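Local coordinates for protein restriction endonuclease R.BpuJI (Bacillus pumilus, PDB 2VLA) that recognises its cognate DNA through this N-terminal domain and, as the complete restriction enzyme, probably cuts DNA as an endonuclease, at residues K75-F80 with L214-L219; A28-I33 with G91-Y96; N24-Y29 with A104-I109. All coordinates share one frame; numbering follows the deposited sequence. Where two conformers were deposited one is given.

Overall arrangement
The three contacts illustrate how a helix-rich DNA-recognition domain is knitted together by a few apolar side chains. All are buried, with no hydrogen bond between the paired segments, but they differ in depth. Contact 1 lies nearest the middle of the chain, about 6 Å centre to centre, and has bound nucleotides at its flanks; contact 2 lies about 18 Å from that centre and borders exposed residues on its outer side; contact 3 falls between. Contacts 2 and 3 share helix 22-36, which meets the consecutive helices 91-99 and 102-112. Aromatic rings dominate contacts 1 and 3, whereas small methyl groups dominate contact 2, and the turn at 77-79 links contacts 1 and 2 through backbone carbonyls.

Contact 1: residues K75-F80 with L214-L219; sequences KLFGMF and LNYLEL. With nucleotides of chain B; nucleotides of chain C.
Tyr216, on helix 203-219, reaches Leu76 and Phe77 at the end of helix 62-76. The latter helix precedes the hairpin of strands 80-83 and 86-89, an order consistent with a winged helix, a variant of the helix-turn-helix. From CB, which points toward the other segment, the tyrosine ring is set anti to the carbonyl carbon (chi1 -62°). Beyond CG, CD1 packs on Phe106 CE1 of helix 102-112 at 3.7 Å. The next atom along that side, CE1, meets Phe77 CE1 at 4.1 Å, near the plane of the phenylalanine ring, the two side chains crossing at about a right angle. On the other side of the ring, CE2 comes within 4.2 Å of Leu76 CD2. Leu76 arrives from the opposite direction, and this methyl lies 4.0 Å from Tyr216 CZ.

Both segments also carry residues that meet the DNA. The aliphatic part of Lys75 lies against a phosphate of chain B, with NZ bonded to Gly118 O, while Asn215 ND2 donates a nearly straight bond (163°) to OP2 of DC3 in chain C, 3.0 Å away. At the tip, Tyr216 OH touches Leu76 CD2 at 3.4 Å.

Contact 2: residues A28-I33 with G91-Y96; sequences AYANII and GRTNKY
Ala30 sits against Thr93 and Tyr96 where helices 28-33 and 91-96 cross at -103°, their axes 9.9 Å apart. The closely packed part is centred on the alanine, whose CA lies only 6.0 Å from the CA of Thr93. Its single methyl, CB, meets the edge of the Tyr96 ring in the ring plane, 3.7 Å from CD2, with CE2 only slightly farther off. A chi1 of 175°, which places CG opposite the backbone N, carries the Tyr96 ring across to helix 22-36 and past the alanine, where Tyr96 OH touches Pro27 CG.

The two helices hold distinct places in the fold. Helix 22-36 would be the first helix of a winged-helix unit, and helix 91-99 follows directly on strand 86-89, the central strand of its three-stranded sheet. Their crossing would then join the start of that unit to the segment leaving its wing.

Thr93 divides its two branches between different neighbours. CG2 faces helix 28-33, at 4.1 Å from Ala30 O, while OG1 hydrogen-bonds Met79 O, so the buried hydroxyl is satisfied by the turn after helix 62-76. Met79 also lies beside this junction, its CB packed on Ile33 CD1.

Packing is slacker toward Ile33, whose CG2 comes no nearer than 4.5 Å to Thr93 CG2. Farther out, Asn94 and Lys95 are turned to solvent; the lysine NZ forms a salt bridge with Asp99 one turn on along its own helix.

Contact 3: residues N24-Y29 with A104-I109; sequences NLLPAY and AFFKDI
The Phe105 ring receives both methyls of Leu26 over one face. CD1 makes the CH-pi contact, lying 4.1 Å from the ring centroid and 28° off the normal, and its closest approach, 3.7 Å, is to Phe105 CZ. CD2 lies toward the rim of the same ring. Next along helix 102-112, Phe106 has Phe105 CD1 over the centre of one of its faces, 3.8 Å above the plane. Phe106 meets Phe77 in an edge-to-face pair and touches Leu26 CD2 through CE2 at 4.1 Å. Beside CE2 of Phe105 lies Arg92 CG, at 3.6 Å.

Leu26 is thus one branched tip shared by two rings. Its CG stands anti to the backbone N (chi1 -170°), which sends the side chain out from helix 22-36 across a CA-CA gap of 9.9 Å to Phe105; it crosses Phe105 obliquely and slides past Phe106. With an alanine at this position both methyls are gone, and the face of Phe105 and the CE2 corner of Phe106 would probably lose their common partner and be freer to shift.

Nearby polar groups find partners beyond this apolar patch. Asp108 OD2 forms a salt bridge with Arg92 NE, and Tyr29 OH bonds His68 ND1. Helix 22-36 is itself kinked at Pro27, whose N makes no bond to the preceding turn; the Tyr29 ring, one turn on from Leu25, has Leu25 O above one face, toward the rim.

This apolar helix-helix packing joins what is probably the first helix of a winged-helix unit to helix 102-112.

Contact 1: residues K75-F80 with L214-L219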
loop_
_atom_site.group_PDB
_atom_site.type_symbol
_atom_site.label_atom_id
_atom_site.label_comp_id
_atom_site.label_asym_id
_atom_site.label_seq_id
_atom_site.Cartn_x
_atom_site.Cartn_y
_atom_site.Cartn_z
ATOM N N LYS A 75 3.913 9.983 -3.147
ATOM C CA LYS A 75 4.283 8.794 -2.378
ATOM C C LYS A 75 3.386 7.584 -2.658
ATOM O O LYS A 75 3.855 6.555 -3.167
ATOM C CB LYS A 75 4.304 9.098 -0.899
ATOM C CG LYS A 75 5.342 10.102 -0.506
ATOM C CD LYS A 75 6.733 9.493 -0.489
ATOM C CE LYS A 75 7.772 10.448 0.105
ATOM N NZ LYS A 75 9.066 9.772 0.401
ATOM N N LEU A 76 2.090 7.684 -2.370
ATOM C CA LEU A 76 1.268 6.480 -2.342
ATOM C C LEU A 76 1.071 5.907 -3.751
ATOM O O LEU A 76 1.082 4.687 -3.936
ATOM C CB LEU A 76 -0.075 6.741 -1.673
ATOM C CG LEU A 76 -0.996 5.535 -1.505
ATOM C CD1 LEU A 76 -0.364 4.479 -0.604
ATOM C CD2 LEU A 76 -2.377 6.018 -0.933
ATOM N N PHE A 77 0.797 6.769 -4.734
ATOM C CA PHE A 77 0.577 6.278 -6.093
ATOM C C PHE A 77 1.846 6.250 -6.959
ATOM O O PHE A 77 1.827 5.709 -8.042
ATOM C CB PHE A 77 -0.478 7.090 -6.815
ATOM C CG PHE A 77 -1.906 6.906 -6.282
ATOM C CD1 PHE A 77 -2.190 6.014 -5.254
ATOM C CD2 PHE A 77 -2.960 7.634 -6.840
ATOM C CE1 PHE A 77 -3.495 5.878 -4.791
ATOM C CE2 PHE A 77 -4.244 7.485 -6.386
ATOM C CZ PHE A 77 -4.520 6.614 -5.359
ATOM N N GLY A 78 2.924 6.873 -6.493
ATOM C CA GLY A 78 4.209 6.818 -7.208
ATOM C C GLY A 78 4.137 7.364 -8.632
ATOM O O GLY A 78 4.604 6.713 -9.573
ATOM N N MET A 79 3.632 8.588 -8.786
ATOM C CA MET A 79 3.313 9.107 -10.099
ATOM C C MET A 79 4.376 10.047 -10.674
ATOM O O MET A 79 4.327 10.392 -11.849
ATOM C CB MET A 79 1.941 9.792 -10.085
ATOM C CG MET A 79 0.815 8.831 -9.751
ATOM S SD MET A 79 -0.812 9.533 -9.868
ATOM C CE MET A 79 -1.017 9.468 -11.647
ATOM N N PHE A 80 5.301 10.482 -9.840
ATOM C CA PHE A 80 6.435 11.287 -10.297
ATOM C C PHE A 80 7.656 11.024 -9.428
ATOM O O PHE A 80 7.556 10.408 -8.387
ATOM C CB PHE A 80 6.078 12.794 -10.288
ATOM C CG PHE A 80 5.775 13.356 -8.914
ATOM C CD1 PHE A 80 6.791 13.825 -8.089
ATOM C CD2 PHE A 80 4.469 13.500 -8.487
ATOM C CE1 PHE A 80 6.497 14.407 -6.850
ATOM C CE2 PHE A 80 4.182 14.054 -7.232
ATOM C CZ PHE A 80 5.194 14.508 -6.429
ATOM N N LEU A 214 -6.799 -3.147 1.473
ATOM C CA LEU A 214 -7.707 -4.010 0.790
ATOM C C LEU A 214 -8.385 -3.287 -0.398
ATOM O O LEU A 214 -8.614 -3.876 -1.426
ATOM C CB LEU A 214 -8.744 -4.612 1.755
ATOM C CG LEU A 214 -8.149 -5.546 2.795
ATOM C CD1 LEU A 214 -9.162 -5.910 3.838
ATOM C CD2 LEU A 214 -7.632 -6.774 2.138
ATOM N N ASN A 215 -8.750 -2.004 -0.213
ATOM C CA ASN A 215 -9.305 -1.227 -1.322
ATOM C C ASN A 215 -8.434 -1.257 -2.569
ATOM O O ASN A 215 -8.945 -1.267 -3.684
ATOM C CB ASN A 215 -9.507 0.254 -0.905
ATOM C CG ASN A 215 -10.718 0.489 -0.027
ATOM O OD1 ASN A 215 -11.564 -0.385 0.159
ATOM N ND2 ASN A 215 -10.789 1.697 0.518
ATOM N N TYR A 216 -7.121 -1.169 -2.398
ATOM C CA TYR A 216 -6.248 -1.142 -3.565
ATOM C C TYR A 216 -6.235 -2.498 -4.269
ATOM O O TYR A 216 -6.175 -2.557 -5.468
ATOM C CB TYR A 216 -4.820 -0.621 -3.201
ATOM C CG TYR A 216 -4.891 0.803 -2.695
ATOM C CD1 TYR A 216 -5.568 1.768 -3.414
ATOM C CD2 TYR A 216 -4.379 1.149 -1.459
ATOM C CE1 TYR A 216 -5.729 3.043 -2.929
ATOM C CE2 TYR A 216 -4.548 2.430 -0.960
ATOM C CZ TYR A 216 -5.233 3.373 -1.714
ATOM O OH TYR A 216 -5.474 4.658 -1.202
ATOM N N LEU A 217 -6.348 -3.567 -3.507
ATOM C CA LEU A 217 -6.467 -4.881 -4.091
ATOM C C LEU A 217 -7.839 -5.065 -4.798
ATOM O O LEU A 217 -7.948 -5.812 -5.780
ATOM C CB LEU A 217 -6.250 -5.947 -3.011
ATOM C CG LEU A 217 -5.754 -7.320 -3.415
ATOM C CD1 LEU A 217 -4.413 -7.231 -4.142
ATOM C CD2 LEU A 217 -5.652 -8.224 -2.186
ATOM N N GLU A 218 -8.864 -4.361 -4.314
ATOM C CA GLU A 218 -10.151 -4.374 -4.958
ATOM C C GLU A 218 -10.147 -3.533 -6.245
ATOM O O GLU A 218 -10.718 -3.941 -7.266
ATOM C CB GLU A 218 -11.222 -3.855 -3.999
ATOM C CG GLU A 218 -12.652 -3.988 -4.530
ATOM C CD GLU A 218 -13.680 -3.496 -3.537
ATOM O OE1 GLU A 218 -13.679 -2.273 -3.246
ATOM O OE2 GLU A 218 -14.480 -4.337 -3.052
ATOM N N LEU A 219 -9.472 -2.384 -6.207
ATOM C CA LEU A 219 -9.305 -1.572 -7.402
ATOM C C LEU A 219 -8.492 -2.266 -8.492
ATOM O O LEU A 219 -8.658 -1.976 -9.659
ATOM C CB LEU A 219 -8.675 -0.222 -7.043
ATOM C CG LEU A 219 -9.609 0.775 -6.343
ATOM C CD1 LEU A 219 -8.822 1.861 -5.695
ATOM C CD2 LEU A 219 -10.598 1.338 -7.345
ATOM P P DC B 5 5.401 13.316 1.915
ATOM O OP1 DC B 5 6.301 13.398 0.747
ATOM O OP2 DC B 5 3.959 13.524 1.722
ATOM O "O5'" DC B 5 5.723 11.936 2.664
ATOM C "C5'" DC B 5 4.707 11.142 3.220
ATOM C "C4'" DC B 5 4.867 11.018 4.708
ATOM O "O4'" DC B 5 4.766 12.337 5.319
ATOM C "C3'" DC B 5 3.820 10.171 5.394
ATOM O "O3'" DC B 5 4.361 9.620 6.595
ATOM C "C2'" DC B 5 2.735 11.228 5.632
ATOM C "C1'" DC B 5 3.606 12.373 6.136
ATOM N N1 DC B 5 2.962 13.687 6.063
ATOM C C2 DC B 5 2.717 14.424 7.229
ATOM O O2 DC B 5 3.110 13.976 8.326
ATOM N N3 DC B 5 2.081 15.631 7.123
ATOM C C4 DC B 5 1.686 16.075 5.941
ATOM N N4 DC B 5 1.065 17.268 5.888
ATOM C C5 DC B 5 1.890 15.350 4.751
ATOM C C6 DC B 5 2.540 14.170 4.853
ATOM P P DC C 3 -13.963 3.867 1.538
ATOM O OP1 DC C 3 -14.369 3.751 0.118
ATOM O OP2 DC C 3 -12.983 2.958 2.128
ATOM O "O5'" DC C 3 -13.408 5.342 1.799
ATOM C "C5'" DC C 3 -14.121 6.468 1.306
ATOM C "C4'" DC C 3 -13.570 7.740 1.893
ATOM O "O4'" DC C 3 -13.905 7.824 3.290
ATOM C "C3'" DC C 3 -12.048 7.823 1.853
ATOM O "O3'" DC C 3 -11.581 9.102 1.468
ATOM C "C2'" DC C 3 -11.649 7.541 3.300
ATOM C "C1'" DC C 3 -12.766 8.294 3.974
ATOM N N1 DC C 3 -12.918 8.061 5.390
ATOM C C2 DC C 3 -13.369 9.101 6.228
ATOM O O2 DC C 3 -13.713 10.213 5.738
ATOM N N3 DC C 3 -13.466 8.847 7.547
ATOM C C4 DC C 3 -13.131 7.660 8.040
ATOM N N4 DC C 3 -13.257 7.464 9.344
ATOM C C5 DC C 3 -12.653 6.623 7.204
ATOM C C6 DC C 3 -12.527 6.873 5.912
#

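Contact 2: residues A28-I33 with G91-Y96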
loop_
_atom_site.group_PDB
_atom_site.type_symbol
_atom_site.label_atom_id
_atom_site.label_comp_id
_atom_site.label_asym_id
_atom_site.label_seq_id
_atom_site.Cartn_x
_atom_site.Cartn_y
_atom_site.Cartn_z
ATOM N N ALA A 28 -6.700 13.256 -13.652
ATOM C CA ALA A 28 -6.192 14.583 -13.388
ATOM C C ALA A 28 -4.738 14.560 -12.924
ATOM O O ALA A 28 -3.895 15.275 -13.480
ATOM C CB ALA A 28 -7.083 15.315 -12.373
ATOM N N TYR A 29 -4.426 13.726 -11.932
ATOM C CA TYR A 29 -3.057 13.633 -11.448
ATOM C C TYR A 29 -2.134 13.325 -12.653
ATOM O O TYR A 29 -1.085 13.933 -12.821
ATOM C CB TYR A 29 -2.900 12.514 -10.434
ATOM C CG TYR A 29 -3.576 12.663 -9.086
ATOM C CD1 TYR A 29 -3.750 13.901 -8.464
ATOM C CD2 TYR A 29 -3.958 11.534 -8.390
ATOM C CE1 TYR A 29 -4.358 13.984 -7.193
ATOM C CE2 TYR A 29 -4.519 11.599 -7.150
ATOM C CZ TYR A 29 -4.709 12.808 -6.536
ATOM O OH TYR A 29 -5.296 12.802 -5.288
ATOM N N ALA A 30 -2.513 12.332 -13.449
ATOM C CA ALA A 30 -1.645 11.845 -14.512
ATOM C C ALA A 30 -1.445 12.906 -15.589
ATOM O O ALA A 30 -0.335 13.099 -16.086
ATOM C CB ALA A 30 -2.222 10.585 -15.115
ATOM N N ASN A 31 -2.523 13.567 -15.972
ATOM C CA ASN A 31 -2.463 14.550 -17.052
ATOM C C ASN A 31 -1.744 15.793 -16.619
ATOM O O ASN A 31 -1.004 16.384 -17.393
ATOM C CB ASN A 31 -3.858 14.872 -17.577
ATOM C CG ASN A 31 -4.364 13.815 -18.539
ATOM O OD1 ASN A 31 -3.588 13.265 -19.334
ATOM N ND2 ASN A 31 -5.631 13.507 -18.465
ATOM N N ILE A 32 -1.963 16.203 -15.372
ATOM C CA ILE A 32 -1.226 17.332 -14.832
ATOM C C ILE A 32 0.276 17.030 -14.880
ATOM O O ILE A 32 1.069 17.826 -15.386
ATOM C CB ILE A 32 -1.647 17.652 -13.399
ATOM C CG1 ILE A 32 -3.087 18.191 -13.387
ATOM C CG2 ILE A 32 -0.654 18.660 -12.772
ATOM C CD1 ILE A 32 -3.726 18.284 -11.990
ATOM N N ILE A 33 0.662 15.888 -14.347
ATOM C CA ILE A 33 2.072 15.517 -14.302
ATOM C C ILE A 33 2.676 15.393 -15.710
ATOM O O ILE A 33 3.740 15.942 -15.992
ATOM C CB ILE A 33 2.261 14.219 -13.507
ATOM C CG1 ILE A 33 1.990 14.480 -12.027
ATOM C CG2 ILE A 33 3.670 13.662 -13.689
ATOM C CD1 ILE A 33 1.764 13.214 -11.210
ATOM N N GLY A 91 7.374 5.883 -14.441
ATOM C CA GLY A 91 6.990 4.772 -15.318
ATOM C C GLY A 91 5.513 4.397 -15.157
ATOM O O GLY A 91 4.839 4.069 -16.134
ATOM N N ARG A 92 5.024 4.388 -13.923
ATOM C CA ARG A 92 3.646 3.997 -13.688
ATOM C C ARG A 92 2.689 4.991 -14.323
ATOM O O ARG A 92 1.695 4.600 -14.968
ATOM C CB ARG A 92 3.359 3.880 -12.192
ATOM C CG ARG A 92 1.999 3.294 -11.899
ATOM C CD ARG A 92 1.740 3.109 -10.417
ATOM N NE ARG A 92 2.558 2.026 -9.867
ATOM C CZ ARG A 92 3.339 2.134 -8.791
ATOM N NH1 ARG A 92 3.438 3.288 -8.146
ATOM N NH2 ARG A 92 4.025 1.092 -8.366
ATOM N N THR A 93 3.012 6.269 -14.204
ATOM C CA THR A 93 2.212 7.307 -14.849
ATOM C C THR A 93 2.276 7.166 -16.365
ATOM O O THR A 93 1.240 7.218 -17.041
ATOM C CB THR A 93 2.682 8.698 -14.438
ATOM O OG1 THR A 93 2.399 8.887 -13.064
ATOM C CG2 THR A 93 1.963 9.815 -15.261
ATOM N N ASN A 94 3.493 6.985 -16.895
ATOM C CA ASN A 94 3.688 6.861 -18.333
ATOM C C ASN A 94 2.830 5.710 -18.912
ATOM O O ASN A 94 2.243 5.842 -19.980
ATOM C CB ASN A 94 5.170 6.633 -18.661
ATOM C CG ASN A 94 6.034 7.891 -18.440
ATOM O OD1 ASN A 94 5.522 9.016 -18.438
ATOM N ND2 ASN A 94 7.343 7.694 -18.271
ATOM N N LYS A 95 2.784 4.588 -18.212
ATOM C CA LYS A 95 2.024 3.442 -18.688
ATOM C C LYS A 95 0.518 3.748 -18.710
ATOM O O LYS A 95 -0.173 3.441 -19.668
ATOM C CB LYS A 95 2.312 2.210 -17.826
ATOM C CG LYS A 95 1.499 0.987 -18.187
ATOM C CD LYS A 95 2.062 -0.273 -17.487
ATOM C CE LYS A 95 1.197 -1.494 -17.774
ATOM N NZ LYS A 95 -0.207 -1.335 -17.295
ATOM N N TYR A 96 0.026 4.359 -17.644
ATOM C CA TYR A 96 -1.391 4.692 -17.528
ATOM C C TYR A 96 -1.807 5.713 -18.590
ATOM O O TYR A 96 -2.899 5.622 -19.157
ATOM C CB TYR A 96 -1.661 5.203 -16.110
ATOM C CG TYR A 96 -3.064 5.704 -15.867
ATOM C CD1 TYR A 96 -4.159 4.835 -15.868
ATOM C CD2 TYR A 96 -3.300 7.048 -15.607
ATOM C CE1 TYR A 96 -5.447 5.316 -15.622
ATOM C CE2 TYR A 96 -4.584 7.532 -15.365
ATOM C CZ TYR A 96 -5.641 6.675 -15.383
ATOM O OH TYR A 96 -6.897 7.188 -15.136
#

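Contact 3: residues N24-Y29 with A104-I109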
loop_
_atom_site.group_PDB
_atom_site.type_symbol
_atom_site.label_atom_id
_atom_site.label_comp_id
_atom_site.label_asym_id
_atom_site.label_seq_id
_atom_site.Cartn_x
_atom_site.Cartn_y
_atom_site.Cartn_z
ATOM N N ASN A 24 -12.196 10.647 -11.589
ATOM C CA ASN A 24 -11.772 11.989 -12.001
ATOM C C ASN A 24 -10.344 12.357 -11.569
ATOM O O ASN A 24 -9.600 12.988 -12.320
ATOM C CB ASN A 24 -12.744 13.042 -11.448
ATOM C CG ASN A 24 -13.965 13.150 -12.246
ATOM O OD1 ASN A 24 -13.929 13.030 -13.462
ATOM N ND2 ASN A 24 -15.081 13.402 -11.583
ATOM N N LEU A 25 -9.980 12.005 -10.350
ATOM C CA LEU A 25 -8.690 12.416 -9.818
ATOM C C LEU A 25 -7.493 11.690 -10.454
ATOM O O LEU A 25 -6.464 12.295 -10.655
ATOM C CB LEU A 25 -8.668 12.244 -8.299
ATOM C CG LEU A 25 -9.313 13.335 -7.487
ATOM C CD1 LEU A 25 -9.427 12.901 -6.057
ATOM C CD2 LEU A 25 -8.510 14.643 -7.620
ATOM N N LEU A 26 -7.633 10.414 -10.754
ATOM C CA LEU A 26 -6.483 9.689 -11.300
ATOM C C LEU A 26 -6.084 10.228 -12.685
ATOM O O LEU A 26 -4.929 10.543 -12.920
ATOM C CB LEU A 26 -6.700 8.159 -11.328
ATOM C CG LEU A 26 -5.459 7.326 -11.672
ATOM C CD1 LEU A 26 -4.370 7.586 -10.644
ATOM C CD2 LEU A 26 -5.815 5.848 -11.752
ATOM N N PRO A 27 -7.065 10.429 -13.581
ATOM C CA PRO A 27 -6.698 11.103 -14.820
ATOM C C PRO A 27 -6.147 12.508 -14.608
ATOM O O PRO A 27 -5.263 12.931 -15.340
ATOM C CB PRO A 27 -8.020 11.156 -15.582
ATOM C CG PRO A 27 -8.793 10.037 -15.067
ATOM C CD PRO A 27 -8.444 9.932 -13.624
ATOM N N ALA A 28 -6.700 13.256 -13.652
ATOM C CA ALA A 28 -6.192 14.583 -13.388
ATOM C C ALA A 28 -4.738 14.560 -12.924
ATOM O O ALA A 28 -3.895 15.275 -13.480
ATOM C CB ALA A 28 -7.083 15.315 -12.373
ATOM N N TYR A 29 -4.426 13.726 -11.932
ATOM C CA TYR A 29 -3.057 13.633 -11.448
ATOM C C TYR A 29 -2.134 13.325 -12.653
ATOM O O TYR A 29 -1.085 13.933 -12.821
ATOM C CB TYR A 29 -2.900 12.514 -10.434
ATOM C CG TYR A 29 -3.576 12.663 -9.086
ATOM C CD1 TYR A 29 -3.750 13.901 -8.464
ATOM C CD2 TYR A 29 -3.958 11.534 -8.390
ATOM C CE1 TYR A 29 -4.358 13.984 -7.193
ATOM C CE2 TYR A 29 -4.519 11.599 -7.150
ATOM C CZ TYR A 29 -4.709 12.808 -6.536
ATOM O OH TYR A 29 -5.296 12.802 -5.288
ATOM N N ALA A 104 -4.903 -2.051 -13.813
ATOM C CA ALA A 104 -3.478 -2.379 -13.968
ATOM C C ALA A 104 -2.592 -1.430 -13.185
ATOM O O ALA A 104 -1.582 -1.832 -12.667
ATOM C CB ALA A 104 -3.080 -2.381 -15.427
ATOM N N PHE A 105 -2.987 -0.177 -13.080
ATOM C CA PHE A 105 -2.286 0.798 -12.276
ATOM C C PHE A 105 -2.231 0.312 -10.829
ATOM O O PHE A 105 -1.179 0.324 -10.193
ATOM C CB PHE A 105 -3.022 2.149 -12.385
ATOM C CG PHE A 105 -2.373 3.287 -11.643
ATOM C CD1 PHE A 105 -2.713 3.555 -10.336
ATOM C CD2 PHE A 105 -1.537 4.172 -12.301
ATOM C CE1 PHE A 105 -2.182 4.652 -9.673
ATOM C CE2 PHE A 105 -0.991 5.254 -11.652
ATOM C CZ PHE A 105 -1.336 5.516 -10.337
ATOM N N PHE A 106 -3.360 -0.151 -10.309
ATOM C CA PHE A 106 -3.412 -0.619 -8.938
ATOM C C PHE A 106 -2.826 -2.009 -8.744
ATOM O O PHE A 106 -2.256 -2.295 -7.699
ATOM C CB PHE A 106 -4.816 -0.483 -8.376
ATOM C CG PHE A 106 -5.173 0.924 -8.096
ATOM C CD1 PHE A 106 -4.591 1.572 -7.042
ATOM C CD2 PHE A 106 -5.965 1.656 -8.977
ATOM C CE1 PHE A 106 -4.831 2.905 -6.823
ATOM C CE2 PHE A 106 -6.165 2.977 -8.783
ATOM C CZ PHE A 106 -5.621 3.606 -7.706
ATOM N N LYS A 107 -2.914 -2.863 -9.768
ATOM C CA LYS A 107 -2.192 -4.152 -9.735
ATOM C C LYS A 107 -0.716 -3.901 -9.498
ATOM O O LYS A 107 -0.090 -4.564 -8.670
ATOM C CB LYS A 107 -2.379 -4.919 -11.048
ATOM C CG LYS A 107 -3.699 -5.680 -11.156
ATOM C CD LYS A 107 -3.866 -6.327 -12.532
ATOM C CE LYS A 107 -5.182 -7.130 -12.635
ATOM N NZ LYS A 107 -6.334 -6.304 -13.044
ATOM N N ASP A 108 -0.162 -2.933 -10.215
ATOM C CA ASP A 108 1.262 -2.640 -10.131
ATOM C C ASP A 108 1.632 -2.093 -8.752
ATOM O O ASP A 108 2.649 -2.478 -8.181
ATOM C CB ASP A 108 1.658 -1.643 -11.222
ATOM C CG ASP A 108 3.162 -1.441 -11.311
ATOM O OD1 ASP A 108 3.879 -2.407 -11.742
ATOM O OD2 ASP A 108 3.644 -0.348 -10.936
ATOM N N ILE A 109 0.812 -1.189 -8.219
ATOM C CA ILE A 109 0.978 -0.739 -6.858
ATOM C C ILE A 109 1.014 -1.926 -5.870
ATOM O O ILE A 109 1.894 -1.990 -4.995
ATOM C CB ILE A 109 -0.134 0.274 -6.478
ATOM C CG1 ILE A 109 0.203 1.645 -7.101
ATOM C CG2 ILE A 109 -0.321 0.362 -4.969
ATOM C CD1 ILE A 109 -0.928 2.719 -6.989
#